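Local coordinates for flagellar hook-associated protein (Burkholderia pseudomallei, PDB 4UT1) that probably serves as a structural component of the bacterial flagellum, at the junction between hook and filament, at residues 305-317 / 359-371. Sequence-based numbering, arbitrary orientation.
Sequences AQLGALAVSFASQ and SFVDGTQPTTSDY. With EDO (1,2-ethanediol), chain T.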
ATOM      1  N   ALA A 305       4.490   2.142   1.767  1.00 10.51           N
ATOM      2  CA  ALA A 305       3.348   1.236   1.695  1.00 10.41           C
ATOM      3  C   ALA A 305       2.091   2.003   1.296  1.00 10.88           C
ATOM      4  O   ALA A 305       1.241   1.502   0.546  1.00 12.63           O
ATOM      5  CB  ALA A 305       3.131   0.519   3.033  1.00 10.20           C
ATOM      6  N   GLN A 306       1.951   3.206   1.837  1.00 11.24           N
ATOM      7  CA  GLN A 306       0.800   4.051   1.508  1.00 11.31           C
ATOM      8  C   GLN A 306       0.823   4.536   0.067  1.00 10.62           C
ATOM      9  O   GLN A 306      -0.204   4.517  -0.621  1.00 11.00           O
ATOM     10  CB  GLN A 306       0.742   5.243   2.469  1.00 13.34           C
ATOM     11  CG  GLN A 306       0.466   4.823   3.916  1.00 14.01           C
ATOM     12  CD  GLN A 306       0.854   5.891   4.924  1.00 15.75           C
ATOM     13  OE1 GLN A 306       0.964   7.077   4.590  1.00 17.09           O
ATOM     14  NE2 GLN A 306       1.079   5.476   6.162  1.00 14.75           N
ATOM     15  N   LEU A 307       1.977   4.996  -0.398  1.00 10.74           N
ATOM     16  CA  LEU A 307       2.065   5.498  -1.755  1.00 13.64           C
ATOM     17  C   LEU A 307       1.950   4.328  -2.726  1.00 11.95           C
ATOM     18  O   LEU A 307       1.340   4.448  -3.768  1.00 12.50           O
ATOM     19  CB  LEU A 307       3.363   6.267  -1.985  1.00 10.76           C
ATOM     20  CG  LEU A 307       3.520   6.853  -3.390  1.00 15.23           C
ATOM     21  CD1 LEU A 307       2.391   7.836  -3.719  1.00 13.02           C
ATOM     22  CD2 LEU A 307       4.875   7.520  -3.540  1.00 13.35           C
ATOM     23  N   GLY A 308       2.525   3.188  -2.364  1.00 12.16           N
ATOM     24  CA  GLY A 308       2.368   1.985  -3.164  1.00  9.64           C
ATOM     25  C   GLY A 308       0.915   1.570  -3.287  1.00 10.70           C
ATOM     26  O   GLY A 308       0.460   1.098  -4.344  1.00  9.88           O
ATOM     27  N   ALA A 309       0.172   1.761  -2.203  1.00 10.47           N
ATOM     28  CA  ALA A 309      -1.246   1.409  -2.193  1.00 11.80           C
ATOM     29  C   ALA A 309      -2.026   2.258  -3.192  1.00 11.33           C
ATOM     30  O   ALA A 309      -2.937   1.755  -3.849  1.00 13.14           O
ATOM     31  CB  ALA A 309      -1.834   1.564  -0.782  1.00 13.30           C
ATOM     32  N   LEU A 310      -1.663   3.537  -3.319  1.00 12.22           N
ATOM     33  CA  LEU A 310      -2.311   4.391  -4.314  1.00 14.75           C
ATOM     34  C   LEU A 310      -2.080   3.876  -5.735  1.00 15.70           C
ATOM     35  O   LEU A 310      -3.014   3.820  -6.540  1.00 11.38           O
ATOM     36  CB  LEU A 310      -1.822   5.833  -4.206  1.00 18.17           C
ATOM     37  CG  LEU A 310      -2.053   6.528  -2.864  1.00 20.62           C
ATOM     38  CD1 LEU A 310      -1.746   8.018  -3.002  1.00 23.08           C
ATOM     39  CD2 LEU A 310      -3.474   6.287  -2.350  1.00 20.67           C
ATOM     40  N   ALA A 311      -0.833   3.518  -6.042  1.00 12.13           N
ATOM     41  CA  ALA A 311      -0.488   2.950  -7.348  1.00 12.45           C
ATOM     42  C   ALA A 311      -1.333   1.710  -7.668  1.00 14.12           C
ATOM     43  O   ALA A 311      -1.866   1.578  -8.780  1.00 12.55           O
ATOM     44  CB  ALA A 311       1.005   2.609  -7.405  1.00 12.36           C
ATOM     45  N   VAL A 312      -1.458   0.810  -6.697  1.00 10.86           N
ATOM     46  CA  VAL A 312      -2.205  -0.413  -6.894  1.00 11.68           C
ATOM     47  C   VAL A 312      -3.677  -0.092  -7.128  1.00 10.98           C
ATOM     48  O   VAL A 312      -4.276  -0.598  -8.052  1.00 10.63           O
ATOM     49  CB  VAL A 312      -2.075  -1.380  -5.703  1.00 11.66           C
ATOM     50  CG1 VAL A 312      -3.077  -2.531  -5.837  1.00  8.69           C
ATOM     51  CG2 VAL A 312      -0.656  -1.917  -5.597  1.00  9.58           C
ATOM     52  N   SER A 313      -4.249   0.753  -6.285  1.00 10.91           N
ATOM     53  CA  SER A 313      -5.656   1.075  -6.427  1.00 14.60           C
ATOM     54  C   SER A 313      -5.916   1.766  -7.764  1.00 14.51           C
ATOM     55  O   SER A 313      -6.894   1.467  -8.427  1.00 13.28           O
ATOM     56  CB  SER A 313      -6.136   1.962  -5.278  1.00 16.84           C
ATOM     57  OG  SER A 313      -7.527   2.199  -5.403  1.00 17.41           O
ATOM     58  N   PHE A 314      -5.041   2.697  -8.148  1.00 12.18           N
ATOM     59  CA  PHE A 314      -5.179   3.384  -9.429  1.00 12.98           C
ATOM     60  C   PHE A 314      -5.157   2.397 -10.602  1.00 12.29           C
ATOM     61  O   PHE A 314      -6.057   2.387 -11.429  1.00 11.60           O
ATOM     62  CB  PHE A 314      -4.064   4.437  -9.601  1.00 11.15           C
ATOM     63  CG  PHE A 314      -3.934   4.965 -11.010  1.00 11.54           C
ATOM     64  CD1 PHE A 314      -3.128   4.316 -11.939  1.00 11.37           C
ATOM     65  CD2 PHE A 314      -4.618   6.110 -11.409  1.00 12.11           C
ATOM     66  CE1 PHE A 314      -3.004   4.798 -13.229  1.00 12.66           C
ATOM     67  CE2 PHE A 314      -4.490   6.601 -12.704  1.00 11.19           C
ATOM     68  CZ  PHE A 314      -3.691   5.942 -13.616  1.00 10.92           C
ATOM     69  N   ALA A 315      -4.115   1.577 -10.670  1.00 11.05           N
ATOM     70  CA  ALA A 315      -3.990   0.590 -11.736  1.00 10.62           C
ATOM     71  C   ALA A 315      -5.190  -0.359 -11.771  1.00 14.01           C
ATOM     72  O   ALA A 315      -5.744  -0.619 -12.835  1.00 10.99           O
ATOM     73  CB  ALA A 315      -2.689  -0.196 -11.579  1.00 14.03           C
ATOM     74  N   SER A 316      -5.599  -0.853 -10.608  1.00 11.50           N
ATOM     75  CA  SER A 316      -6.682  -1.813 -10.538  1.00 10.43           C
ATOM     76  C   SER A 316      -7.994  -1.201 -11.034  1.00 12.00           C
ATOM     77  O   SER A 316      -8.719  -1.819 -11.803  1.00 12.05           O
ATOM     78  CB  SER A 316      -6.851  -2.333  -9.110  1.00 14.62           C
ATOM     79  OG  SER A 316      -5.746  -3.145  -8.739  1.00 16.18           O
ATOM     80  N   GLN A 317      -8.291   0.004 -10.574  1.00 11.12           N
ATOM     81  CA  GLN A 317      -9.511   0.696 -11.002  1.00 10.86           C
ATOM     82  C   GLN A 317      -9.548   0.997 -12.489  1.00 13.24           C
ATOM     83  O   GLN A 317     -10.588   0.853 -13.133  1.00 12.03           O
ATOM     84  CB  GLN A 317      -9.683   2.005 -10.250  1.00 11.15           C
ATOM     85  CG  GLN A 317     -10.121   1.851  -8.829  1.00 18.70           C
ATOM     86  CD  GLN A 317     -10.328   3.192  -8.177  1.00 21.36           C
ATOM     87  OE1 GLN A 317     -11.364   3.824  -8.365  1.00 23.14           O
ATOM     88  NE2 GLN A 317      -9.329   3.656  -7.437  1.00 21.39           N
ATOM     89  N   SER A 359      -2.423 -12.269  -2.305  1.00 17.88           N
ATOM     90  CA  SER A 359      -3.066 -11.387  -3.276  1.00 18.20           C
ATOM     91  C   SER A 359      -4.103 -10.518  -2.583  1.00 18.88           C
ATOM     92  O   SER A 359      -4.375 -10.692  -1.392  1.00 16.97           O
ATOM     93  CB  SER A 359      -3.702 -12.192  -4.409  1.00 19.58           C
ATOM     94  OG  SER A 359      -4.727 -13.035  -3.922  1.00 21.12           O
ATOM     95  N   PHE A 360      -4.679  -9.575  -3.322  1.00 16.31           N
ATOM     96  CA  PHE A 360      -5.712  -8.724  -2.759  1.00 15.91           C
ATOM     97  C   PHE A 360      -7.080  -9.360  -2.948  1.00 18.10           C
ATOM     98  O   PHE A 360      -7.373  -9.947  -3.994  1.00 18.20           O
ATOM     99  CB  PHE A 360      -5.686  -7.326  -3.394  1.00 15.34           C
ATOM    100  CG  PHE A 360      -4.411  -6.578  -3.124  1.00 12.20           C
ATOM    101  CD1 PHE A 360      -4.141  -6.074  -1.853  1.00 15.60           C
ATOM    102  CD2 PHE A 360      -3.474  -6.408  -4.119  1.00 13.68           C
ATOM    103  CE1 PHE A 360      -2.949  -5.397  -1.587  1.00 12.71           C
ATOM    104  CE2 PHE A 360      -2.271  -5.748  -3.856  1.00 12.25           C
ATOM    105  CZ  PHE A 360      -2.022  -5.233  -2.597  1.00 13.82           C
ATOM    106  N   VAL A 361      -7.904  -9.252  -1.918  1.00 17.30           N
ATOM    107  CA  VAL A 361      -9.318  -9.575  -2.047  1.00 18.30           C
ATOM    108  C   VAL A 361      -9.918  -8.681  -3.131  1.00 20.87           C
ATOM    109  O   VAL A 361     -10.668  -9.132  -3.999  1.00 18.49           O
ATOM    110  CB  VAL A 361     -10.054  -9.374  -0.719  1.00 18.41           C
ATOM    111  CG1 VAL A 361     -11.552  -9.551  -0.915  1.00 20.82           C
ATOM    112  CG2 VAL A 361      -9.512 -10.346   0.333  1.00 22.83           C
ATOM    113  N   ASP A 362      -9.553  -7.406  -3.078  1.00 18.62           N
ATOM    114  CA  ASP A 362     -10.017  -6.409  -4.036  1.00 20.22           C
ATOM    115  C   ASP A 362      -8.857  -5.475  -4.328  1.00 15.16           C
ATOM    116  O   ASP A 362      -8.557  -4.630  -3.501  1.00 16.89           O
ATOM    117  CB  ASP A 362     -11.203  -5.619  -3.469  1.00 17.42           C
ATOM    118  CG  ASP A 362     -11.781  -4.621  -4.453  1.00 22.08           C
ATOM    119  OD1 ASP A 362     -11.166  -4.369  -5.513  1.00 17.57           O
ATOM    120  OD2 ASP A 362     -12.868  -4.076  -4.156  1.00 21.11           O
ATOM    121  N   GLY A 363      -8.245  -5.607  -5.505  1.00 15.06           N
ATOM    122  CA  GLY A 363      -7.132  -4.747  -5.893  1.00 14.67           C
ATOM    123  C   GLY A 363      -7.455  -3.264  -5.912  1.00 13.59           C
ATOM    124  O   GLY A 363      -6.554  -2.422  -5.869  1.00 13.16           O
ATOM    125  N   THR A 364      -8.732  -2.907  -6.022  1.00 18.01           N
ATOM    126  CA  THR A 364      -9.067  -1.481  -6.030  1.00 12.83           C
ATOM    127  C   THR A 364      -9.083  -0.942  -4.609  1.00 14.81           C
ATOM    128  O   THR A 364      -9.046   0.269  -4.396  1.00 17.99           O
ATOM    129  CB  THR A 364     -10.440  -1.184  -6.690  1.00 16.64           C
ATOM    130  OG1 THR A 364     -11.480  -1.758  -5.899  1.00 16.05           O
ATOM    131  CG2 THR A 364     -10.494  -1.731  -8.120  1.00 16.35           C
ATOM    132  N   GLN A 365      -9.158  -1.845  -3.635  1.00 12.83           N
ATOM    133  CA  GLN A 365      -9.055  -1.452  -2.230  1.00 16.46           C
ATOM    134  C   GLN A 365      -7.944  -2.233  -1.541  1.00 17.16           C
ATOM    135  O   GLN A 365      -8.200  -3.123  -0.729  1.00 20.49           O
ATOM    136  CB  GLN A 365     -10.387  -1.670  -1.507  1.00 20.74           C
ATOM    137  CG  GLN A 365     -11.561  -0.971  -2.178  1.00 19.99           C
ATOM    138  CD  GLN A 365     -12.882  -1.314  -1.525  1.00 28.91           C
ATOM    139  OE1 GLN A 365     -13.325  -0.634  -0.599  1.00 32.45           O
ATOM    140  NE2 GLN A 365     -13.510  -2.386  -1.989  1.00 27.78           N
ATOM    141  N   PRO A 366      -6.691  -1.895  -1.855  1.00 15.35           N
ATOM    142  CA  PRO A 366      -5.547  -2.614  -1.291  1.00 14.33           C
ATOM    143  C   PRO A 366      -5.294  -2.230   0.157  1.00 12.99           C
ATOM    144  O   PRO A 366      -5.836  -1.241   0.655  1.00 12.30           O
ATOM    145  CB  PRO A 366      -4.383  -2.161  -2.185  1.00 13.72           C
ATOM    146  CG  PRO A 366      -4.773  -0.799  -2.598  1.00 12.06           C
ATOM    147  CD  PRO A 366      -6.273  -0.794  -2.741  1.00 15.09           C
ATOM    148  N   THR A 367      -4.470  -3.023   0.828  1.00 17.23           N
ATOM    149  CA  THR A 367      -3.974  -2.674   2.145  1.00 15.23           C
ATOM    150  C   THR A 367      -2.998  -1.517   2.017  1.00 15.70           C
ATOM    151  O   THR A 367      -2.537  -1.225   0.911  1.00 14.14           O
ATOM    152  CB  THR A 367      -3.271  -3.865   2.806  1.00 13.07           C
ATOM    153  OG1 THR A 367      -2.300  -4.390   1.894  1.00 12.23           O
ATOM    154  CG2 THR A 367      -4.297  -4.956   3.125  1.00 13.44           C
ATOM    155  N   THR A 368      -2.683  -0.873   3.141  1.00 14.28           N
ATOM    156  CA  THR A 368      -1.818   0.304   3.130  1.00 14.15           C
ATOM    157  C   THR A 368      -0.625   0.207   4.078  1.00 13.02           C
ATOM    158  O   THR A 368       0.130   1.181   4.210  1.00 15.06           O
ATOM    159  CB  THR A 368      -2.589   1.574   3.510  1.00 17.29           C
ATOM    160  OG1 THR A 368      -3.186   1.401   4.799  1.00 16.01           O
ATOM    161  CG2 THR A 368      -3.684   1.872   2.477  1.00 20.64           C
ATOM    162  N   SER A 369      -0.473  -0.935   4.750  1.00 13.53           N
ATOM    163  CA  SER A 369       0.655  -1.140   5.682  1.00 13.92           C
ATOM    164  C   SER A 369       1.536  -2.343   5.325  1.00 12.88           C
ATOM    165  O   SER A 369       1.447  -2.892   4.222  1.00 13.41           O
ATOM    166  CB  SER A 369       0.136  -1.305   7.125  1.00 13.47           C
ATOM    167  OG  SER A 369       1.224  -1.208   8.055  1.00 17.71           O
ATOM    168  N   ASP A 370       2.415  -2.728   6.258  1.00 12.79           N
ATOM    169  CA  ASP A 370       3.271  -3.911   6.118  1.00 12.82           C
ATOM    170  C   ASP A 370       2.864  -4.906   7.192  1.00 14.51           C
ATOM    171  O   ASP A 370       2.493  -4.503   8.296  1.00 14.00           O
ATOM    172  CB  ASP A 370       4.770  -3.618   6.311  1.00 10.25           C
ATOM    173  CG  ASP A 370       5.351  -2.633   5.304  1.00 14.48           C
ATOM    174  OD1 ASP A 370       4.866  -2.542   4.157  1.00 12.82           O
ATOM    175  OD2 ASP A 370       6.344  -1.960   5.684  1.00 13.83           O
ATOM    176  N   TYR A 371       2.983  -6.194   6.901  1.00 11.83           N
ATOM    177  CA  TYR A 371       2.480  -7.201   7.841  1.00 14.99           C
ATOM    178  C   TYR A 371       3.425  -8.362   8.074  1.00 15.03           C
ATOM    179  O   TYR A 371       4.333  -8.620   7.289  1.00 11.63           O
ATOM    180  CB  TYR A 371       1.123  -7.746   7.361  1.00 12.86           C
ATOM    181  CG  TYR A 371       0.202  -6.633   6.960  1.00 13.80           C
ATOM    182  CD1 TYR A 371      -0.590  -5.979   7.897  1.00 14.46           C
ATOM    183  CD2 TYR A 371       0.175  -6.180   5.647  1.00 14.27           C
ATOM    184  CE1 TYR A 371      -1.402  -4.911   7.525  1.00 16.01           C
ATOM    185  CE2 TYR A 371      -0.633  -5.121   5.266  1.00 14.37           C
ATOM    186  CZ  TYR A 371      -1.416  -4.487   6.207  1.00 15.41           C
ATOM    187  OH  TYR A 371      -2.210  -3.431   5.811  1.00 14.55           O
TER
HETATM  188  C1  EDO T1646      -2.102 -16.575  -3.784  1.00 25.72           C
HETATM  189  O1  EDO T1646      -2.018 -15.342  -4.498  1.00 33.83           O
HETATM  190  C2  EDO T1646      -3.509 -16.694  -3.212  1.00 31.44           C
HETATM  191  O2  EDO T1646      -3.649 -15.765  -2.134  1.00 31.01           O
HETATM  192  O   HOH W   1       1.048   2.521   6.415  1.00 14.40           O
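The carbonyl of Thr364, inside a beta turn, accepts a hydrogen bond from helix residues 305-317: Ser313 OG donates to Thr364 O at 2.7 Å. With OG anti to the backbone N (chi1 -177°), Ser313 meets that oxygen from a direction tilted 32° from the carbonyl plane; the same hydroxyl also pairs with Thr585 OG1. The turn, type I from Asp362 to Gln365, is braced by an Asx turn in which Thr364 N reaches Asp362 OD1 at 2.9 Å. Thr364 OG1 approaches this oxygen from the same face of the carboxylate, so two donors grip one atom, while Gln365 NE2 binds OD2. From the turn, Thr364 CG2 reaches to 3.7 Å from Gln317 CG, the two side chains crossing at nearly a right angle. The contact thus docks a loop of the D2-like domain, between strands 356-360 and 371-375, onto the long helix 287-322, whose other sides pack on helices 134-193 and 593-630. Pro366 is wedged between helix 287-322 and the Phe360 ring: its CG sits 3.4 Å from Ala309 O, and its CB lies over one face of the ring, 3.6 Å above the plane and offset toward the rim. Val312 CG1 packs 3.9 Å from both Pro366 CB and Phe360 CE2, meeting the ring obliquely. Farther along, Ala309 CB abuts Thr367 O at 3.3 Å, and a water bridges Gln306 NE2 to Thr368 O, accepting from the amide and donating to the carbonyl.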